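Local coordinates for tubulin-like protein CetZ (PDB 3ZID), which binds and probably hydrolyses GTP as a tubulin-like cytoskeletal protein of archaea and is thought to take part in the control of cell shape, at residues A19-Q23 with T195-L201; L2-G8 with R42-I48; I246-I250 with E288-I293; F203-A207 with M274-Q278; A156-R161 with L328-Y332. All coordinates share one frame; numbering follows the deposited sequence.

Contact 1 of 5, residues A19-Q23 with T195-L201; sequences AVNRQ and TMVAQRL
Q23 sets CG anti to its own carbonyl carbon (chi1 -61°) and runs extended from there, which lays its amide across T195 and A198, while R22, with CG anti to the backbone N and a bend at chi3 (71°), folds its guanidinium back toward the same threonine. Q23 NE2 donates to T195 O at 3.1 Å, almost straight, in the carbonyl plane and on a lone pair; the acceptor also lies close to the plane of the Q23 amide. Because T195 O receives the helical N-H of Q199 as well, two donors grip this one carbonyl. On the other side of the same amide group, Q23 OE1 rests 3.3 Å from Q199 CA. R22 NH2 gives a more bent bond to T195 OG1, 2.9 Å long, with the oxygen tilted from the guanidinium plane; that hydroxyl is also bonded to D191 O. Beside these polar bonds the helices meet on small groups. A198 CB lies 3.8 Å from A19 CB and 3.6 Å from V20 CG2, letting the CA atoms of V20 and A198 come within 4.7 Å. The short segments cross at -60°, their axes 8.7 Å apart. Helix 10-30, whose start carries part of the GTP site, thus packs on helix 186-210, and V20 and L201 both continue onto M6 of strand 3-9, while Q199 reaches Y236 of strand 232-238.

Contact 2 of 5, residues L2-G8 with R42-I48; sequences LNVLMLG and RVETIAI
Strands 3-8 and 42-48 run parallel, their axes 4.7 Å apart at closest approach and 16° from exact alignment, with N3 beside R42 and each following pair in step down to G8 beside A47. The N-H and C=O groups of V4, M6 and G8 bond alternately to R42, E44, I46 and I48; V4 N to R42 O, at 2.8 Å, is nearly straight. At the N-terminal end of the pair R42 N reaches L2 O less directly. On the face carrying N3, L5 and L7, R42 NE donates to N3 OD1 at 3.0 Å, in the amide carbonyl plane and near the guanidinium plane, although the two flat groups are turned 59° apart. R42 bends at chi3 (68°), and its NH1 forms a salt bridge to E44 OE2 (2.9 Å) as well as bonding R100 O; R100 in turn pairs with E44 OE1. A leucine in place of R42 would probably leave N3 OD1 and E44 OE2 without the guanidinium that serves both, and R100 O without its bond. Farther along, L7 CD2 lies beside I46 CB at 3.9 Å, their side chains pointing the same way. The opposite face holds V4, V43 and M6, where M6 SD meets V43 CG1 at 4.1 Å. With helix 10-30 joining the two strands, this is the first beta-alpha-beta crossover of the tubulin/FtsZ GTPase domain; G8 leads into the nucleotide-binding turn, and N14 of the GTP site bonds I48 O.

Contact 3 of 5, residues I246-I250 with E288-I293; sequences IRAAI and EITKEI
Two helices on one face of the mixed sheet of the second domain of the tubulin/FtsZ fold meet here, helix 246-252 and helix 286-296, linked through strand 270-279. Their short segments run in the same general sense, 38° apart, with axes 9.9 Å from each other. Inside, the contact is made by isoleucine branches: I246 CG2 touches I289 CG1 at 3.7 Å, the two side chains crossing at a slant, and I250 CD1 touches both E292 CB (3.8 Å) and I293 CD1 (4.0 Å), the two isoleucines at about a right angle. I250 reaches that place because CG1 stands anti to its carbonyl carbon (chi1 -71°) and the chain then continues extended. Outside, R247 lies extended across the carboxylate of E292, which is folded by a bend at chi2 (-58°). The aliphatic part does the touching, with R247 CG 3.4 Å from E292 OE1. The charges are less closely matched: R247 NE to E292 OE2 is a long salt bridge of 3.9 Å, and the oxygen lies far off the plane of the guanidinium, so only the charges attract. At the start of helix 246-252 a water accepts from I246 N (3.1 Å) and donates to E288 OE2, thereby tying the first turn to the other helix. Beneath both helices, I246, I250 and I289 bear on I277 of strand 270-279, while I293 settles on I275 and on V303 of strand 302-309.

Contact 4 of 5, residues F203-A207 with M274-Q278; sequences FLIEA and MIVIQ
Helix segment 203-207 passes over strand segment 274-278 nearly perpendicularly, at 85°, with axes 10.1 Å apart and A207 and V276 nearest in the backbone. A207 CB sits in front of the valine fork, 3.7 Å from V276 CG1, and F203 CE1 reaches the same methyl from one side. The ring of F203 and the amide of Q278 run antiparallel alongside one another, their planes only 10° apart, with F203 CE1 3.5 Å from Q278 OE1; Q278 CB also lies 3.7 Å from F203 CZ. Helix 186-210 links the GTPase domain to the second domain in the tubulin/FtsZ fold, and here its side packs on the mixed sheet of that second domain. Q278, extended with CG anti to the backbone N (chi1 -180°), reaches across to the helix, where its NE2 donates a weak bond to E206 OE1 at 3.2 Å. Stronger partners lie outside: R315 bonds Q278 OE1 and makes a cation-pi contact with F203, while K310 forms a salt bridge with E206 OE1. At the other end L204 CD1 and M274 CE close the contact at 3.9 Å.

Contact 5 of 5, residues A156-R161 with L328-Y332; sequences AAFCLR and LVELY
The flat side chain of Y332 is the main bump, fitting onto the shallow surface that A157 leaves on helix 150-165 between L160 and R161. A157 CB sits over one face of the ring, a CH-pi contact 4.0 Å from its centroid, while R161 CD comes to the ring edge and L160 CB lies 3.6 Å from Y332 OH. The hydroxyl passes beyond the alanine methyl to the helix backbone, where Y332 OH donates a weak bond to A157 O at 2.7 Å; R161 CG lies 3.2 Å from the same hydroxyl oxygen. A serine in place of Y332 would probably open a gap over A157 and leave its carbonyl without the tyrosine's bond. Next to the ring, L160 CD1 is the answering bump: it bears on the notch formed by L328 CD2 and L331 CD2, 4.1 Å from each. L331 CD2 also reaches A156 CB, 4.3 Å away. The short segments run at 129° to each other, with axes 10.4 Å apart. L160 and L328 both continue onto L143 of strand 136-143. In this helix-helix packing the start of the long C-terminal helix 326-369 lies against the GTPase domain, recalling the C-terminal helices that overlie the body of tubulin.

In the fold
Contact 2 lies in the GTPase domain, and contact 1 joins that domain to helix 186-210; the two touch through V20, L201 and M6, their centres 13 Å apart. Strand 3-9, helix 10-30 and strand 42-49 follow one another in the chain. Helix 186-210 then serves contact 1 and, a few residues later, contact 4, whose strand 270-279 lies between the two helices of contact 3 in the chain and packs against both. Contacts 3 and 4 have centres 14 Å apart. Contact 5 stands alone, 25 Å or more from the others between centres, and its loop encloses contacts 3 and 4. Helix 186-210 thus connects the nucleotide-binding domain with the second domain, and contact 5 brings the C-terminal helix back to the first.

Contact 1 of 5, residues A19-Q23 with T195-L201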
# COMPACT_ATOMS: atom_id res chain seq x y z
N ALA A 19 -3.96 13.15 1.40
CA ALA A 19 -3.65 13.16 2.84
C ALA A 19 -2.19 13.47 3.09
O ALA A 19 -1.86 14.10 4.09
CB ALA A 19 -4.01 11.83 3.51
N VAL A 20 -1.31 13.01 2.20
CA VAL A 20 0.11 13.31 2.29
C VAL A 20 0.34 14.82 2.13
O VAL A 20 1.05 15.43 2.93
CB VAL A 20 0.95 12.52 1.26
CG1 VAL A 20 2.34 13.13 1.12
CG2 VAL A 20 1.04 11.05 1.67
N ASN A 21 -0.29 15.41 1.12
CA ASN A 21 -0.19 16.84 0.89
C ASN A 21 -0.79 17.64 2.03
O ASN A 21 -0.24 18.68 2.44
CB ASN A 21 -0.85 17.21 -0.45
CG ASN A 21 0.00 16.82 -1.64
OD1 ASN A 21 1.22 16.88 -1.58
ND2 ASN A 21 -0.64 16.40 -2.72
N ARG A 22 -1.91 17.16 2.56
CA ARG A 22 -2.57 17.79 3.69
C ARG A 22 -1.59 17.93 4.86
O ARG A 22 -1.31 19.04 5.33
CB ARG A 22 -3.80 16.97 4.13
CG ARG A 22 -4.69 17.71 5.14
CD ARG A 22 -5.79 16.82 5.70
NE ARG A 22 -5.25 15.80 6.60
CZ ARG A 22 -5.42 14.49 6.46
NH1 ARG A 22 -6.12 14.01 5.42
NH2 ARG A 22 -4.90 13.67 7.35
N GLN A 23 -1.03 16.81 5.27
CA GLN A 23 -0.17 16.76 6.44
C GLN A 23 1.15 17.47 6.20
O GLN A 23 1.76 18.01 7.13
CB GLN A 23 0.06 15.32 6.86
CG GLN A 23 -1.23 14.61 7.22
CD GLN A 23 -1.00 13.22 7.73
OE1 GLN A 23 0.11 12.86 8.13
NE2 GLN A 23 -2.03 12.40 7.66
N THR A 195 -5.05 8.75 6.59
CA THR A 195 -4.27 9.59 7.51
C THR A 195 -3.11 8.81 8.12
O THR A 195 -2.01 9.34 8.24
CB THR A 195 -5.17 10.18 8.62
OG1 THR A 195 -6.08 11.11 8.04
CG2 THR A 195 -4.35 10.90 9.73
N MET A 196 -3.35 7.55 8.47
CA MET A 196 -2.31 6.70 9.05
C MET A 196 -1.22 6.39 8.03
O MET A 196 -0.04 6.37 8.38
CB MET A 196 -2.90 5.37 9.58
CG MET A 196 -3.87 5.53 10.73
SD MET A 196 -4.68 3.99 11.18
CE MET A 196 -3.28 3.03 11.72
N VAL A 197 -1.61 6.16 6.78
CA VAL A 197 -0.63 5.84 5.75
C VAL A 197 0.25 7.06 5.52
O VAL A 197 1.46 6.97 5.55
CB VAL A 197 -1.28 5.45 4.40
CG1 VAL A 197 -0.19 5.22 3.35
CG2 VAL A 197 -2.12 4.19 4.57
N ALA A 198 -0.40 8.20 5.29
CA ALA A 198 0.30 9.44 5.03
C ALA A 198 1.25 9.80 6.18
O ALA A 198 2.37 10.25 5.96
CB ALA A 198 -0.70 10.55 4.78
N GLN A 199 0.79 9.61 7.40
CA GLN A 199 1.60 9.95 8.57
C GLN A 199 2.87 9.13 8.57
O GLN A 199 3.98 9.66 8.74
CB GLN A 199 0.82 9.66 9.84
CG GLN A 199 1.44 10.18 11.11
CD GLN A 199 0.48 10.03 12.28
OE1 GLN A 199 -0.35 9.11 12.31
NE2 GLN A 199 0.57 10.94 13.25
N ARG A 200 2.71 7.83 8.32
CA ARG A 200 3.85 6.94 8.29
C ARG A 200 4.80 7.22 7.13
O ARG A 200 6.00 7.20 7.34
CB ARG A 200 3.39 5.48 8.29
CG ARG A 200 2.92 5.05 9.67
CD ARG A 200 1.90 3.93 9.63
NE ARG A 200 0.98 4.00 10.76
CZ ARG A 200 0.64 2.96 11.51
NH1 ARG A 200 1.15 1.75 11.27
NH2 ARG A 200 -0.19 3.14 12.52
N LEU A 201 4.28 7.54 5.95
CA LEU A 201 5.14 7.79 4.79
C LEU A 201 5.96 9.07 4.99
O LEU A 201 7.13 9.13 4.62
CB LEU A 201 4.32 7.93 3.50
CG LEU A 201 3.68 6.67 2.91
CD1 LEU A 201 2.89 7.04 1.63
CD2 LEU A 201 4.73 5.61 2.64

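Contact 2 of 5, residues L2-G8 with R42-I48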
# COMPACT_ATOMS: atom_id res chain seq x y z
N LEU A 2 17.23 14.60 -0.90
CA LEU A 2 16.54 13.44 -1.41
C LEU A 2 15.49 13.89 -2.41
O LEU A 2 14.65 14.72 -2.07
CB LEU A 2 15.90 12.68 -0.25
CG LEU A 2 15.45 11.24 -0.53
CD1 LEU A 2 16.59 10.43 -1.14
CD2 LEU A 2 14.93 10.59 0.74
N ASN A 3 15.54 13.40 -3.64
CA ASN A 3 14.48 13.66 -4.60
C ASN A 3 13.43 12.57 -4.54
O ASN A 3 13.69 11.43 -4.91
CB ASN A 3 15.03 13.76 -6.02
CG ASN A 3 15.97 14.93 -6.20
OD1 ASN A 3 15.53 16.07 -6.36
ND2 ASN A 3 17.27 14.66 -6.16
N VAL A 4 12.24 12.93 -4.08
CA VAL A 4 11.19 11.95 -3.87
C VAL A 4 10.03 12.23 -4.80
O VAL A 4 9.56 13.36 -4.93
CB VAL A 4 10.68 11.98 -2.41
CG1 VAL A 4 9.65 10.85 -2.17
CG2 VAL A 4 11.85 11.86 -1.44
N LEU A 5 9.55 11.18 -5.45
CA LEU A 5 8.35 11.29 -6.26
C LEU A 5 7.27 10.45 -5.62
O LEU A 5 7.49 9.28 -5.29
CB LEU A 5 8.63 10.81 -7.70
CG LEU A 5 7.43 10.78 -8.65
CD1 LEU A 5 6.86 12.18 -8.85
CD2 LEU A 5 7.81 10.16 -10.00
N MET A 6 6.09 11.03 -5.42
CA MET A 6 4.94 10.24 -4.95
C MET A 6 3.82 10.28 -5.97
O MET A 6 3.40 11.36 -6.39
CB MET A 6 4.47 10.72 -3.59
CG MET A 6 5.62 10.71 -2.58
SD MET A 6 5.10 11.17 -0.93
CE MET A 6 4.33 9.66 -0.37
N LEU A 7 3.38 9.10 -6.38
CA LEU A 7 2.35 8.93 -7.42
C LEU A 7 1.14 8.25 -6.82
O LEU A 7 1.22 7.09 -6.41
CB LEU A 7 2.89 8.03 -8.53
CG LEU A 7 4.16 8.54 -9.19
CD1 LEU A 7 4.67 7.54 -10.22
CD2 LEU A 7 3.87 9.88 -9.84
N GLY A 8 0.01 8.95 -6.77
CA GLY A 8 -1.20 8.37 -6.22
C GLY A 8 -2.11 7.98 -7.38
O GLY A 8 -2.63 8.84 -8.07
N ARG A 42 13.37 17.38 -2.08
CA ARG A 42 12.33 17.80 -2.98
C ARG A 42 11.30 16.67 -3.08
O ARG A 42 11.64 15.56 -3.48
CB ARG A 42 12.96 18.10 -4.34
CG ARG A 42 12.06 18.77 -5.35
CD ARG A 42 12.89 19.14 -6.56
NE ARG A 42 13.36 17.97 -7.30
CZ ARG A 42 12.72 17.45 -8.35
NH1 ARG A 42 11.61 18.03 -8.79
NH2 ARG A 42 13.20 16.38 -8.98
N VAL A 43 10.05 16.94 -2.69
CA VAL A 43 8.97 15.95 -2.80
C VAL A 43 7.91 16.34 -3.82
O VAL A 43 7.13 17.26 -3.58
CB VAL A 43 8.25 15.70 -1.44
CG1 VAL A 43 7.24 14.58 -1.57
CG2 VAL A 43 9.25 15.37 -0.34
N GLU A 44 7.85 15.61 -4.93
CA GLU A 44 6.84 15.86 -5.95
C GLU A 44 5.69 14.86 -5.83
O GLU A 44 5.89 13.69 -5.52
CB GLU A 44 7.46 15.76 -7.35
CG GLU A 44 8.59 16.75 -7.58
CD GLU A 44 8.10 18.13 -8.00
OE1 GLU A 44 6.88 18.34 -8.06
OE2 GLU A 44 8.95 19.00 -8.25
N THR A 45 4.48 15.35 -6.06
CA THR A 45 3.32 14.51 -5.95
C THR A 45 2.49 14.65 -7.21
O THR A 45 2.24 15.76 -7.67
CB THR A 45 2.47 14.91 -4.73
OG1 THR A 45 1.99 16.25 -4.90
CG2 THR A 45 3.29 14.82 -3.46
N ILE A 46 2.08 13.52 -7.77
CA ILE A 46 1.14 13.53 -8.88
C ILE A 46 0.02 12.56 -8.59
O ILE A 46 0.27 11.40 -8.31
CB ILE A 46 1.78 13.13 -10.21
CG1 ILE A 46 3.02 13.99 -10.47
CG2 ILE A 46 0.78 13.32 -11.36
CD1 ILE A 46 3.79 13.52 -11.67
N ALA A 47 -1.21 13.06 -8.61
CA ALA A 47 -2.38 12.23 -8.50
C ALA A 47 -2.82 11.85 -9.92
O ALA A 47 -3.14 12.72 -10.72
CB ALA A 47 -3.48 12.96 -7.79
N ILE A 48 -2.85 10.56 -10.21
CA ILE A 48 -3.21 10.10 -11.55
C ILE A 48 -4.53 9.33 -11.48
O ILE A 48 -4.72 8.48 -10.60
CB ILE A 48 -2.07 9.24 -12.14
CG1 ILE A 48 -0.74 10.00 -12.01
CG2 ILE A 48 -2.36 8.86 -13.60
CD1 ILE A 48 0.51 9.21 -12.37

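Contact 3 of 5, residues I246-I250 with E288-I293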
# COMPACT_ATOMS: atom_id res chain seq x y z
N ILE A 246 10.94 4.29 25.69
CA ILE A 246 11.34 3.91 24.33
C ILE A 246 11.09 2.43 24.10
O ILE A 246 10.67 2.02 23.03
CB ILE A 246 12.82 4.22 24.06
CG1 ILE A 246 13.09 5.72 24.23
CG2 ILE A 246 13.21 3.83 22.64
CD1 ILE A 246 12.50 6.55 23.14
N ARG A 247 11.34 1.63 25.13
CA ARG A 247 11.06 0.21 25.07
C ARG A 247 9.61 -0.05 24.70
O ARG A 247 9.32 -0.84 23.81
CB ARG A 247 11.37 -0.42 26.42
CG ARG A 247 10.84 -1.83 26.60
CD ARG A 247 11.20 -2.35 27.98
NE ARG A 247 11.06 -3.79 28.11
CZ ARG A 247 11.61 -4.50 29.08
NH1 ARG A 247 12.36 -3.90 30.00
NH2 ARG A 247 11.43 -5.82 29.14
N ALA A 248 8.71 0.64 25.39
CA ALA A 248 7.29 0.46 25.13
C ALA A 248 6.95 1.03 23.76
O ALA A 248 6.18 0.45 23.01
CB ALA A 248 6.45 1.10 26.20
N ALA A 249 7.54 2.18 23.45
CA ALA A 249 7.32 2.79 22.16
C ALA A 249 7.79 1.83 21.05
O ALA A 249 7.07 1.65 20.09
CB ALA A 249 7.99 4.14 22.06
N ILE A 250 8.97 1.22 21.18
CA ILE A 250 9.47 0.27 20.17
C ILE A 250 8.57 -0.94 20.03
O ILE A 250 8.17 -1.26 18.91
CB ILE A 250 10.91 -0.21 20.43
CG1 ILE A 250 11.87 0.94 20.14
CG2 ILE A 250 11.23 -1.39 19.51
CD1 ILE A 250 13.31 0.64 20.53
N GLU A 288 20.10 2.39 25.94
CA GLU A 288 18.80 1.75 26.13
C GLU A 288 18.19 1.33 24.79
O GLU A 288 17.66 0.24 24.66
CB GLU A 288 17.83 2.67 26.88
CG GLU A 288 16.38 2.24 26.82
CD GLU A 288 15.42 3.26 27.42
OE1 GLU A 288 15.81 4.44 27.55
OE2 GLU A 288 14.27 2.88 27.74
N ILE A 289 18.26 2.21 23.79
CA ILE A 289 17.67 1.90 22.48
C ILE A 289 18.37 0.69 21.88
O ILE A 289 17.73 -0.21 21.34
CB ILE A 289 17.76 3.10 21.54
CG1 ILE A 289 16.87 4.23 22.07
CG2 ILE A 289 17.38 2.69 20.11
CD1 ILE A 289 17.27 5.62 21.60
N THR A 290 19.69 0.69 21.98
CA THR A 290 20.51 -0.40 21.47
C THR A 290 20.14 -1.73 22.10
O THR A 290 19.96 -2.73 21.39
CB THR A 290 22.00 -0.07 21.65
OG1 THR A 290 22.29 1.10 20.87
CG2 THR A 290 22.86 -1.22 21.15
N LYS A 291 19.97 -1.73 23.42
CA LYS A 291 19.58 -2.92 24.17
C LYS A 291 18.22 -3.42 23.71
O LYS A 291 18.03 -4.63 23.51
CB LYS A 291 19.56 -2.63 25.67
CG LYS A 291 20.92 -2.55 26.30
CD LYS A 291 20.86 -1.89 27.67
CE LYS A 291 22.24 -1.79 28.29
NZ LYS A 291 22.26 -0.83 29.44
N GLU A 292 17.28 -2.50 23.50
CA GLU A 292 15.97 -2.90 22.98
C GLU A 292 16.04 -3.48 21.58
O GLU A 292 15.36 -4.46 21.29
CB GLU A 292 14.98 -1.73 23.03
CG GLU A 292 14.68 -1.29 24.45
CD GLU A 292 14.11 -2.42 25.30
OE1 GLU A 292 13.37 -3.26 24.76
OE2 GLU A 292 14.42 -2.46 26.52
N ILE A 293 16.88 -2.91 20.73
CA ILE A 293 17.01 -3.41 19.37
C ILE A 293 17.60 -4.82 19.42
O ILE A 293 17.10 -5.74 18.75
CB ILE A 293 17.90 -2.49 18.48
CG1 ILE A 293 17.27 -1.10 18.30
CG2 ILE A 293 18.16 -3.15 17.14
CD1 ILE A 293 15.79 -1.11 17.98
O HOH W 1 13.06 5.11 27.87

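Contact 4 of 5, residues F203-A207 with M274-Q278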
# COMPACT_ATOMS: atom_id res chain seq x y z
N PHE A 203 6.78 10.39 7.89
CA PHE A 203 7.78 10.07 8.90
C PHE A 203 8.94 9.33 8.20
O PHE A 203 10.11 9.67 8.41
CB PHE A 203 7.12 9.20 10.00
CG PHE A 203 7.97 8.94 11.22
CD1 PHE A 203 9.27 9.40 11.32
CD2 PHE A 203 7.44 8.23 12.29
CE1 PHE A 203 10.04 9.15 12.47
CE2 PHE A 203 8.20 7.97 13.43
CZ PHE A 203 9.50 8.42 13.51
N LEU A 204 8.63 8.35 7.37
CA LEU A 204 9.67 7.60 6.64
C LEU A 204 10.59 8.50 5.79
O LEU A 204 11.81 8.37 5.82
CB LEU A 204 9.03 6.54 5.75
CG LEU A 204 9.96 5.72 4.85
CD1 LEU A 204 11.01 4.99 5.68
CD2 LEU A 204 9.14 4.73 3.98
N ILE A 205 9.98 9.41 5.04
CA ILE A 205 10.72 10.35 4.22
C ILE A 205 11.60 11.26 5.08
O ILE A 205 12.78 11.43 4.79
CB ILE A 205 9.75 11.18 3.38
CG1 ILE A 205 9.12 10.31 2.29
CG2 ILE A 205 10.47 12.37 2.74
CD1 ILE A 205 7.80 10.83 1.78
N GLU A 206 11.04 11.80 6.15
CA GLU A 206 11.79 12.63 7.11
C GLU A 206 13.01 11.89 7.68
O GLU A 206 14.12 12.41 7.67
CB GLU A 206 10.88 13.11 8.24
CG GLU A 206 11.54 14.15 9.15
CD GLU A 206 10.55 14.88 10.04
OE1 GLU A 206 9.74 14.21 10.71
OE2 GLU A 206 10.58 16.13 10.05
N ALA A 207 12.79 10.67 8.14
CA ALA A 207 13.85 9.83 8.67
C ALA A 207 14.94 9.62 7.63
O ALA A 207 16.12 9.83 7.92
CB ALA A 207 13.29 8.48 9.11
N MET A 274 13.65 -2.04 9.97
CA MET A 274 14.33 -0.79 10.24
C MET A 274 13.48 -0.08 11.30
O MET A 274 12.29 0.14 11.10
CB MET A 274 14.45 0.07 8.97
CG MET A 274 15.25 1.38 9.15
SD MET A 274 15.46 2.27 7.58
CE MET A 274 13.77 2.67 7.18
N ILE A 275 14.08 0.21 12.45
CA ILE A 275 13.37 0.92 13.52
C ILE A 275 13.93 2.34 13.65
O ILE A 275 15.12 2.51 13.84
CB ILE A 275 13.53 0.20 14.89
CG1 ILE A 275 13.18 -1.29 14.79
CG2 ILE A 275 12.70 0.89 15.95
CD1 ILE A 275 11.76 -1.58 14.46
N VAL A 276 13.08 3.35 13.51
CA VAL A 276 13.50 4.73 13.63
C VAL A 276 12.85 5.33 14.87
O VAL A 276 11.64 5.27 15.02
CB VAL A 276 13.08 5.59 12.39
CG1 VAL A 276 13.59 7.03 12.54
CG2 VAL A 276 13.61 4.97 11.13
N ILE A 277 13.69 5.87 15.76
CA ILE A 277 13.22 6.55 16.96
C ILE A 277 13.43 8.04 16.79
O ILE A 277 14.53 8.50 16.49
CB ILE A 277 14.02 6.14 18.22
CG1 ILE A 277 14.25 4.63 18.25
CG2 ILE A 277 13.30 6.63 19.49
CD1 ILE A 277 13.09 3.89 18.82
N GLN A 278 12.36 8.80 16.98
CA GLN A 278 12.43 10.24 16.81
C GLN A 278 11.87 10.94 18.04
O GLN A 278 10.81 10.56 18.53
CB GLN A 278 11.63 10.66 15.58
CG GLN A 278 11.64 12.14 15.31
CD GLN A 278 10.87 12.49 14.03
OE1 GLN A 278 9.67 12.27 13.94
NE2 GLN A 278 11.59 12.98 13.04

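Contact 5 of 5, residues A156-R161 with L328-Y332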
# COMPACT_ATOMS: atom_id res chain seq x y z
N ALA A 156 -7.50 -8.04 -6.73
CA ALA A 156 -6.45 -7.98 -5.71
C ALA A 156 -5.42 -9.07 -5.93
O ALA A 156 -4.22 -8.80 -5.98
CB ALA A 156 -7.05 -8.10 -4.33
N ALA A 157 -5.89 -10.29 -6.12
CA ALA A 157 -5.01 -11.44 -6.28
C ALA A 157 -4.08 -11.29 -7.47
O ALA A 157 -2.88 -11.54 -7.36
CB ALA A 157 -5.82 -12.73 -6.40
N PHE A 158 -4.64 -10.89 -8.61
CA PHE A 158 -3.81 -10.71 -9.81
C PHE A 158 -2.91 -9.48 -9.77
O PHE A 158 -1.83 -9.47 -10.37
CB PHE A 158 -4.67 -10.70 -11.06
CG PHE A 158 -5.32 -12.02 -11.33
CD1 PHE A 158 -4.54 -13.13 -11.65
CD2 PHE A 158 -6.68 -12.15 -11.28
CE1 PHE A 158 -5.13 -14.35 -11.90
CE2 PHE A 158 -7.29 -13.37 -11.54
CZ PHE A 158 -6.51 -14.47 -11.85
N CYS A 159 -3.38 -8.43 -9.11
CA CYS A 159 -2.56 -7.23 -8.99
C CYS A 159 -1.32 -7.51 -8.15
O CYS A 159 -0.20 -7.14 -8.53
CB CYS A 159 -3.35 -6.10 -8.34
SG CYS A 159 -2.34 -4.62 -8.10
N LEU A 160 -1.51 -8.16 -7.01
CA LEU A 160 -0.39 -8.50 -6.14
C LEU A 160 0.65 -9.36 -6.86
O LEU A 160 1.87 -9.19 -6.67
CB LEU A 160 -0.87 -9.17 -4.85
CG LEU A 160 -1.56 -8.24 -3.85
CD1 LEU A 160 -2.31 -9.04 -2.78
CD2 LEU A 160 -0.53 -7.28 -3.21
N ARG A 161 0.17 -10.29 -7.69
CA ARG A 161 1.07 -11.09 -8.51
C ARG A 161 1.91 -10.25 -9.44
O ARG A 161 3.13 -10.41 -9.50
CB ARG A 161 0.31 -12.16 -9.30
CG ARG A 161 -0.15 -13.32 -8.45
CD ARG A 161 -1.16 -14.22 -9.17
NE ARG A 161 -0.58 -14.93 -10.31
CZ ARG A 161 -1.18 -15.94 -10.93
NH1 ARG A 161 -2.36 -16.36 -10.50
NH2 ARG A 161 -0.60 -16.53 -11.96
N LEU A 328 -2.35 -12.88 3.49
CA LEU A 328 -2.44 -12.79 2.03
C LEU A 328 -2.91 -14.11 1.41
O LEU A 328 -3.63 -14.11 0.41
CB LEU A 328 -1.10 -12.37 1.43
CG LEU A 328 -0.70 -10.91 1.69
CD1 LEU A 328 0.63 -10.63 1.07
CD2 LEU A 328 -1.74 -9.96 1.14
N VAL A 329 -2.50 -15.23 1.99
CA VAL A 329 -2.95 -16.53 1.48
C VAL A 329 -4.47 -16.65 1.64
O VAL A 329 -5.18 -17.06 0.71
CB VAL A 329 -2.21 -17.69 2.16
CG1 VAL A 329 -2.79 -19.05 1.72
CG2 VAL A 329 -0.72 -17.61 1.84
N GLU A 330 -4.95 -16.21 2.80
CA GLU A 330 -6.38 -16.16 3.09
C GLU A 330 -7.12 -15.35 2.03
O GLU A 330 -8.19 -15.75 1.57
CB GLU A 330 -6.58 -15.56 4.49
CG GLU A 330 -8.02 -15.35 4.95
CD GLU A 330 -8.11 -14.53 6.24
OE1 GLU A 330 -7.07 -14.02 6.71
OE2 GLU A 330 -9.23 -14.37 6.78
N LEU A 331 -6.54 -14.22 1.64
CA LEU A 331 -7.11 -13.35 0.61
C LEU A 331 -7.20 -14.08 -0.73
O LEU A 331 -8.20 -14.00 -1.44
CB LEU A 331 -6.29 -12.07 0.48
CG LEU A 331 -6.57 -11.16 -0.71
CD1 LEU A 331 -8.03 -10.74 -0.68
CD2 LEU A 331 -5.71 -9.93 -0.63
N TYR A 332 -6.12 -14.78 -1.08
CA TYR A 332 -6.08 -15.55 -2.33
C TYR A 332 -7.16 -16.63 -2.39
O TYR A 332 -7.85 -16.78 -3.39
CB TYR A 332 -4.70 -16.17 -2.52
CG TYR A 332 -3.80 -15.26 -3.32
CD1 TYR A 332 -3.12 -14.22 -2.71
CD2 TYR A 332 -3.67 -15.43 -4.69
CE1 TYR A 332 -2.31 -13.38 -3.43
CE2 TYR A 332 -2.87 -14.59 -5.43
CZ TYR A 332 -2.19 -13.56 -4.80
OH TYR A 332 -1.38 -12.72 -5.52